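Local structure of alpha-l-arabinofuranosidase domain protein (Thermotoga maritima, 4ATW) at residues Pro296-Lys300 with Gly439-Arg445; Lys58-Val62 with Phe350-Asn355. The protein is a thermostable glycoside hydrolase that releases terminal, non-reducing alpha-L-arabinofuranosyl residues from alpha-L-arabinosides. All blocks are in the same frame, centred on the assembly; numbering follows the deposited sequence.

How the contacts relate
Both contacts involve helices on the outside of the (beta/alpha)8 barrel, yet they join different elements. Contact 1 fastens the start of helix 299-313 to a loop of the C-terminal beta domain; in contact 2 the loop after helix 51-58 meets helix 345-355. Both are partly buried, contact 1 about 21 Å and contact 2 about 12 Å from the centre of the chain, measured centre to centre, and they do not touch. Chemistry follows place: contact 1 rests on backbone bonds and a capped helix end fringed by charged and amide groups, whereas contact 2 combines isoleucine-valine packing with an asparagine that bridges the two backbones. Helix 299-313 links the two regions, since its L309 touches F350 and I353.

Contact 1 of 2, residues Pro296-Lys300 with Gly439-Arg445; sequences PYDLK and GPDVNAR
L299 N donates to A444 O over 2.9 Å and fastens the first turn of helix 299-313 to the loop 439-445. K300 N adds a weak bond to V442 O, so two backbone amides at the helix start, where in-helix acceptors are lacking, find partners on the loop. The compact part lies round L299. With CG swung opposite its own N (chi1 -179°), the side chain reaches against the loop, and its CD2 branch rests 3.4 Å from D441 O and 3.7 Å from G439 N. D298, its CB 3.4 Å from A444 O, is the N-cap: its carboxylate caps a backbone N of the first turn and D301 OD2 receives D298 N, the reciprocal pattern of a capping box. K300 NZ makes a salt bridge to D298 OD1 (3.2 Å), its hydrogen bond weak, while OD2 pairs with R287.

Toward solvent the fit is looser. The N443 amide is turned 74° from the D298 carboxylate, and N443 OD1 and D298 OD2, both acceptors, lie side by side without bonding. R445 bends back at chi3 across P296: NH2 lies obliquely against P296 CB, the P296 carbonyl carbon is at the guanidinium edge, and R445 CB sits 3.7 Å from Y297 O. A serine in place of R445 would probably open a gap at P296, where the guanidinium now lies.

F474 touches both L299 and V442, and Y243 of helix 243-247 touches V442 and K300; the loop, running between strands 433-438 and 455-457, thus seats the beta domain on a barrel helix that the disulfide C306-C476 also ties to strand 475-481.

Contact 2 of 2, residues Lys58-Val62 with Phe350-Asn355; sequences KRIKV and FELIVN
The backbone of I60 passes 5.3 Å from that of E351, CA to CA, as the chain leaves helix 51-58 and turns through an inverse gamma turn centred on K61 beside one flank of helix 345-355. This is a seam of the (beta/alpha)8 barrel: the loop leads into strand 64-67, the second in the barrel order, and the helix follows strand 321-322, the eighth, so the contact joins the early part of the barrel to its last part.

I60 supplies the apolar centre. Its two branches divide the helix surface between them: CG2 lies 3.7 Å from E351 CA, whereas CD1 reaches F350 CB at 4.3 Å. V354, one turn further along, packs its CG2 methyl against the backbone and CB of I60, though the exact position of this methyl is less certain. The ring of F350 leads away from the loop to meet H23, L324 and L309, and Y347 on the preceding turn touches both R59 and I60.

Toward the surface the contact becomes polar. The R59 chain runs out extended as far as CD and then turns at chi3 (-54°), laying CD 3.4 Å from E351 OE2; the two side chains cross obliquely, guanidinium and carboxylate planes 49° apart. No salt bridge forms between them, R59 NE remaining 4.5 Å from E351 OE2, and the carboxylate pairs instead with K348 through OE1.

N355 bridges the two backbones. Its amide nitrogen serves two carbonyls, both close to the amide plane, which fixes the rotation of the group: ND2 donates to E351 O within the helix, on a lone pair in the carbonyl plane, and to R59 O of the loop at 3.1 Å, with an N-H...O angle of 167°.

Contact 1 of 2, residues Pro296-Lys300 with Gly439-Arg445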
loop_
_atom_site.group_PDB
_atom_site.type_symbol
_atom_site.label_atom_id
_atom_site.label_comp_id
_atom_site.label_asym_id
_atom_site.label_seq_id
_atom_site.Cartn_x
_atom_site.Cartn_y
_atom_site.Cartn_z
ATOM N N PRO A 296 -15.021 2.475 9.017
ATOM C CA PRO A 296 -15.603 3.720 8.518
ATOM C C PRO A 296 -14.581 4.837 8.572
ATOM O O PRO A 296 -14.519 5.587 9.528
ATOM C CB PRO A 296 -16.754 3.946 9.484
ATOM C CG PRO A 296 -16.156 3.522 10.778
ATOM C CD PRO A 296 -15.492 2.217 10.396
ATOM N N TYR A 297 -13.789 4.957 7.529
ATOM C CA TYR A 297 -12.743 5.973 7.498
ATOM C C TYR A 297 -13.280 7.378 7.327
ATOM O O TYR A 297 -14.202 7.604 6.542
ATOM C CB TYR A 297 -11.735 5.648 6.374
ATOM C CG TYR A 297 -11.003 4.322 6.564
ATOM C CD1 TYR A 297 -10.062 4.170 7.579
ATOM C CD2 TYR A 297 -11.277 3.224 5.760
ATOM C CE1 TYR A 297 -9.406 2.955 7.789
ATOM C CE2 TYR A 297 -10.637 2.012 5.966
ATOM C CZ TYR A 297 -9.698 1.882 6.978
ATOM O OH TYR A 297 -9.027 0.689 7.153
ATOM N N ASP A 298 -12.710 8.315 8.081
ATOM C CA ASP A 298 -13.100 9.708 7.986
ATOM C C ASP A 298 -11.884 10.562 7.590
ATOM O O ASP A 298 -10.765 10.041 7.482
ATOM C CB ASP A 298 -13.708 10.187 9.304
ATOM C CG ASP A 298 -12.791 9.990 10.480
ATOM O OD1 ASP A 298 -11.612 10.367 10.380
ATOM O OD2 ASP A 298 -13.255 9.474 11.515
ATOM N N LEU A 299 -12.100 11.860 7.366
ATOM C CA LEU A 299 -11.027 12.780 6.953
ATOM C C LEU A 299 -9.750 12.689 7.793
ATOM O O LEU A 299 -8.647 12.797 7.260
ATOM C CB LEU A 299 -11.530 14.225 6.964
ATOM C CG LEU A 299 -10.496 15.266 6.530
ATOM C CD1 LEU A 299 -10.110 15.088 5.087
ATOM C CD2 LEU A 299 -11.084 16.633 6.746
ATOM N N LYS A 300 -9.910 12.518 9.103
ATOM C CA LYS A 300 -8.788 12.372 10.017
ATOM C C LYS A 300 -7.862 11.311 9.437
ATOM O O LYS A 300 -6.680 11.574 9.208
ATOM C CB LYS A 300 -9.290 11.898 11.372
ATOM C CG LYS A 300 -8.212 11.532 12.370
ATOM C CD LYS A 300 -8.818 11.017 13.700
ATOM C CE LYS A 300 -9.042 9.489 13.741
ATOM N NZ LYS A 300 -10.128 8.952 12.879
ATOM N N GLY A 439 -12.114 18.921 4.060
ATOM C CA GLY A 439 -13.558 18.877 4.159
ATOM C C GLY A 439 -14.083 19.569 5.399
ATOM O O GLY A 439 -13.311 20.127 6.170
ATOM N N PRO A 440 -15.400 19.529 5.633
ATOM C CA PRO A 440 -16.051 20.152 6.792
ATOM C C PRO A 440 -15.320 20.108 8.147
ATOM O O PRO A 440 -14.919 21.133 8.688
ATOM C CB PRO A 440 -17.385 19.422 6.857
ATOM C CG PRO A 440 -17.693 19.200 5.404
ATOM C CD PRO A 440 -16.368 18.736 4.856
ATOM N N ASP A 441 -15.178 18.919 8.704
ATOM C CA ASP A 441 -14.502 18.757 9.980
ATOM C C ASP A 441 -13.610 17.528 9.918
ATOM O O ASP A 441 -13.662 16.755 8.965
ATOM C CB ASP A 441 -15.503 18.610 11.114
ATOM C CG ASP A 441 -16.581 17.598 10.803
ATOM O OD1 ASP A 441 -17.295 17.803 9.798
ATOM O OD2 ASP A 441 -16.717 16.609 11.560
ATOM N N VAL A 442 -12.788 17.341 10.937
ATOM C CA VAL A 442 -11.881 16.213 10.932
ATOM C C VAL A 442 -12.613 14.902 11.031
ATOM O O VAL A 442 -12.005 13.862 11.259
ATOM C CB VAL A 442 -10.874 16.289 12.077
ATOM C CG1 VAL A 442 -10.058 17.577 11.961
ATOM C CG2 VAL A 442 -11.599 16.187 13.406
ATOM N N ASN A 443 -13.922 14.929 10.866
ATOM C CA ASN A 443 -14.649 13.680 10.947
ATOM C C ASN A 443 -15.591 13.516 9.810
ATOM O O ASN A 443 -16.473 12.650 9.832
ATOM C CB ASN A 443 -15.400 13.581 12.265
ATOM C CG ASN A 443 -14.464 13.318 13.412
ATOM O OD1 ASN A 443 -13.617 12.401 13.331
ATOM N ND2 ASN A 443 -14.579 14.114 14.481
ATOM N N ALA A 444 -15.404 14.351 8.803
ATOM C CA ALA A 444 -16.270 14.290 7.639
ATOM C C ALA A 444 -15.985 12.980 6.939
ATOM O O ALA A 444 -14.901 12.426 7.089
ATOM C CB ALA A 444 -15.995 15.472 6.704
ATOM N N ARG A 445 -16.971 12.486 6.202
ATOM C CA ARG A 445 -16.830 11.247 5.465
ATOM C C ARG A 445 -17.873 11.240 4.357
ATOM O O ARG A 445 -18.904 11.906 4.462
ATOM C CB ARG A 445 -16.981 10.044 6.408
ATOM C CG ARG A 445 -18.156 10.121 7.363
ATOM C CD ARG A 445 -17.973 9.204 8.582
ATOM N NE ARG A 445 -17.544 7.855 8.210
ATOM C CZ ARG A 445 -18.212 7.044 7.388
ATOM N NH1 ARG A 445 -19.354 7.441 6.836
ATOM N NH2 ARG A 445 -17.737 5.832 7.111
#

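Contact 2 of 2, residues Lys58-Val62 with Phe350-Asn355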
loop_
_atom_site.group_PDB
_atom_site.type_symbol
_atom_site.label_atom_id
_atom_site.label_comp_id
_atom_site.label_asym_id
_atom_site.label_seq_id
_atom_site.Cartn_x
_atom_site.Cartn_y
_atom_site.Cartn_z
ATOM N N LYS A 58 -8.996 2.392 -11.542
ATOM C CA LYS A 58 -8.120 2.831 -12.618
ATOM C C LYS A 58 -7.774 4.307 -12.405
ATOM O O LYS A 58 -6.716 4.800 -12.841
ATOM C CB LYS A 58 -8.795 2.671 -13.974
ATOM C CG LYS A 58 -9.272 1.279 -14.300
ATOM C CD LYS A 58 -9.554 1.162 -15.795
ATOM C CE LYS A 58 -10.120 -0.210 -16.187
ATOM N NZ LYS A 58 -10.187 -0.357 -17.685
ATOM N N ARG A 59 -8.671 5.013 -11.727
ATOM C CA ARG A 59 -8.455 6.427 -11.502
ATOM C C ARG A 59 -7.275 6.693 -10.605
ATOM O O ARG A 59 -6.740 7.809 -10.614
ATOM C CB ARG A 59 -9.700 7.089 -10.912
ATOM C CG ARG A 59 -9.577 8.605 -10.763
ATOM C CD ARG A 59 -10.819 9.153 -10.110
ATOM N NE ARG A 59 -11.992 8.728 -10.857
ATOM C CZ ARG A 59 -13.111 8.286 -10.295
ATOM N NH1 ARG A 59 -13.198 8.213 -8.969
ATOM N NH2 ARG A 59 -14.135 7.908 -11.059
ATOM N N ILE A 60 -6.873 5.705 -9.807
ATOM C CA ILE A 60 -5.723 5.936 -8.959
ATOM C C ILE A 60 -5.069 4.779 -9.700
ATOM O O ILE A 60 -5.462 3.639 -9.542
ATOM C CB ILE A 60 -6.061 5.730 -7.498
ATOM C CG1 ILE A 60 -6.545 4.331 -7.266
ATOM C CG2 ILE A 60 -7.181 6.671 -7.073
ATOM C CD1 ILE A 60 -6.758 4.102 -5.788
ATOM N N LYS A 61 -4.047 5.105 -10.493
ATOM C CA LYS A 61 -3.258 4.155 -11.273
ATOM C C LYS A 61 -2.484 3.191 -10.391
ATOM O O LYS A 61 -1.259 3.341 -10.233
ATOM C CB LYS A 61 -2.262 5.120 -11.909
ATOM C CG LYS A 61 -2.775 5.771 -13.164
ATOM C CD LYS A 61 -3.614 6.999 -12.887
ATOM C CE LYS A 61 -2.725 8.139 -12.433
ATOM N NZ LYS A 61 -1.634 8.383 -13.422
ATOM N N VAL A 62 -3.181 2.198 -9.842
ATOM C CA VAL A 62 -2.519 1.227 -8.984
ATOM C C VAL A 62 -1.318 0.610 -9.743
ATOM O O VAL A 62 -1.464 0.147 -10.890
ATOM C CB VAL A 62 -3.543 0.156 -8.486
ATOM C CG1 VAL A 62 -4.392 -0.336 -9.620
ATOM C CG2 VAL A 62 -2.824 -0.992 -7.844
ATOM N N PHE A 350 -5.137 8.967 -2.041
ATOM C CA PHE A 350 -4.417 8.425 -3.171
ATOM C C PHE A 350 -4.795 9.160 -4.453
ATOM O O PHE A 350 -3.923 9.479 -5.263
ATOM C CB PHE A 350 -4.696 6.944 -3.336
ATOM C CG PHE A 350 -3.857 6.080 -2.466
ATOM C CD1 PHE A 350 -4.098 5.992 -1.108
ATOM C CD2 PHE A 350 -2.828 5.332 -3.014
ATOM C CE1 PHE A 350 -3.320 5.163 -0.314
ATOM C CE2 PHE A 350 -2.047 4.494 -2.215
ATOM C CZ PHE A 350 -2.293 4.411 -0.874
ATOM N N GLU A 351 -6.086 9.441 -4.632
ATOM C CA GLU A 351 -6.535 10.134 -5.841
ATOM C C GLU A 351 -5.691 11.387 -6.027
ATOM O O GLU A 351 -5.215 11.700 -7.140
ATOM C CB GLU A 351 -8.013 10.529 -5.741
ATOM C CG GLU A 351 -8.686 10.600 -7.096
ATOM C CD GLU A 351 -10.092 11.185 -7.045
ATOM O OE1 GLU A 351 -10.812 10.973 -6.039
ATOM O OE2 GLU A 351 -10.482 11.847 -8.034
ATOM N N LEU A 352 -5.482 12.083 -4.910
ATOM C CA LEU A 352 -4.718 13.314 -4.931
ATOM C C LEU A 352 -3.247 13.120 -5.221
ATOM O O LEU A 352 -2.721 13.683 -6.183
ATOM C CB LEU A 352 -4.868 14.040 -3.610
ATOM C CG LEU A 352 -4.017 15.292 -3.460
ATOM C CD1 LEU A 352 -4.353 16.276 -4.534
ATOM C CD2 LEU A 352 -4.275 15.864 -2.080
ATOM N N ILE A 353 -2.568 12.307 -4.419
ATOM C CA ILE A 353 -1.134 12.148 -4.641
ATOM C C ILE A 353 -0.709 11.367 -5.856
ATOM O O ILE A 353 0.311 11.681 -6.442
ATOM C CB ILE A 353 -0.404 11.536 -3.427
ATOM C CG1 ILE A 353 -0.818 12.242 -2.141
ATOM C CG2 ILE A 353 1.102 11.728 -3.612
ATOM C CD1 ILE A 353 -0.384 13.709 -2.072
ATOM N N VAL A 354 -1.463 10.355 -6.253
ATOM C CA VAL A 354 -1.024 9.593 -7.416
ATOM C C VAL A 354 -1.161 10.371 -8.729
ATOM O O VAL A 354 -0.364 10.212 -9.649
ATOM C CB VAL A 354 -1.776 8.236 -7.551
ATOM C CG1 VAL A 354 -1.523 7.383 -6.335
ATOM C CG2 VAL A 354 -3.264 8.465 -7.760
ATOM N N ASN A 355 -2.159 11.233 -8.814
ATOM C CA ASN A 355 -2.337 11.982 -10.035
ATOM C C ASN A 355 -1.591 13.322 -10.052
ATOM O O ASN A 355 -1.560 14.013 -11.079
ATOM C CB ASN A 355 -3.821 12.187 -10.269
ATOM C CG ASN A 355 -4.530 10.903 -10.606
ATOM O OD1 ASN A 355 -4.368 10.356 -11.694
ATOM N ND2 ASN A 355 -5.324 10.404 -9.663
#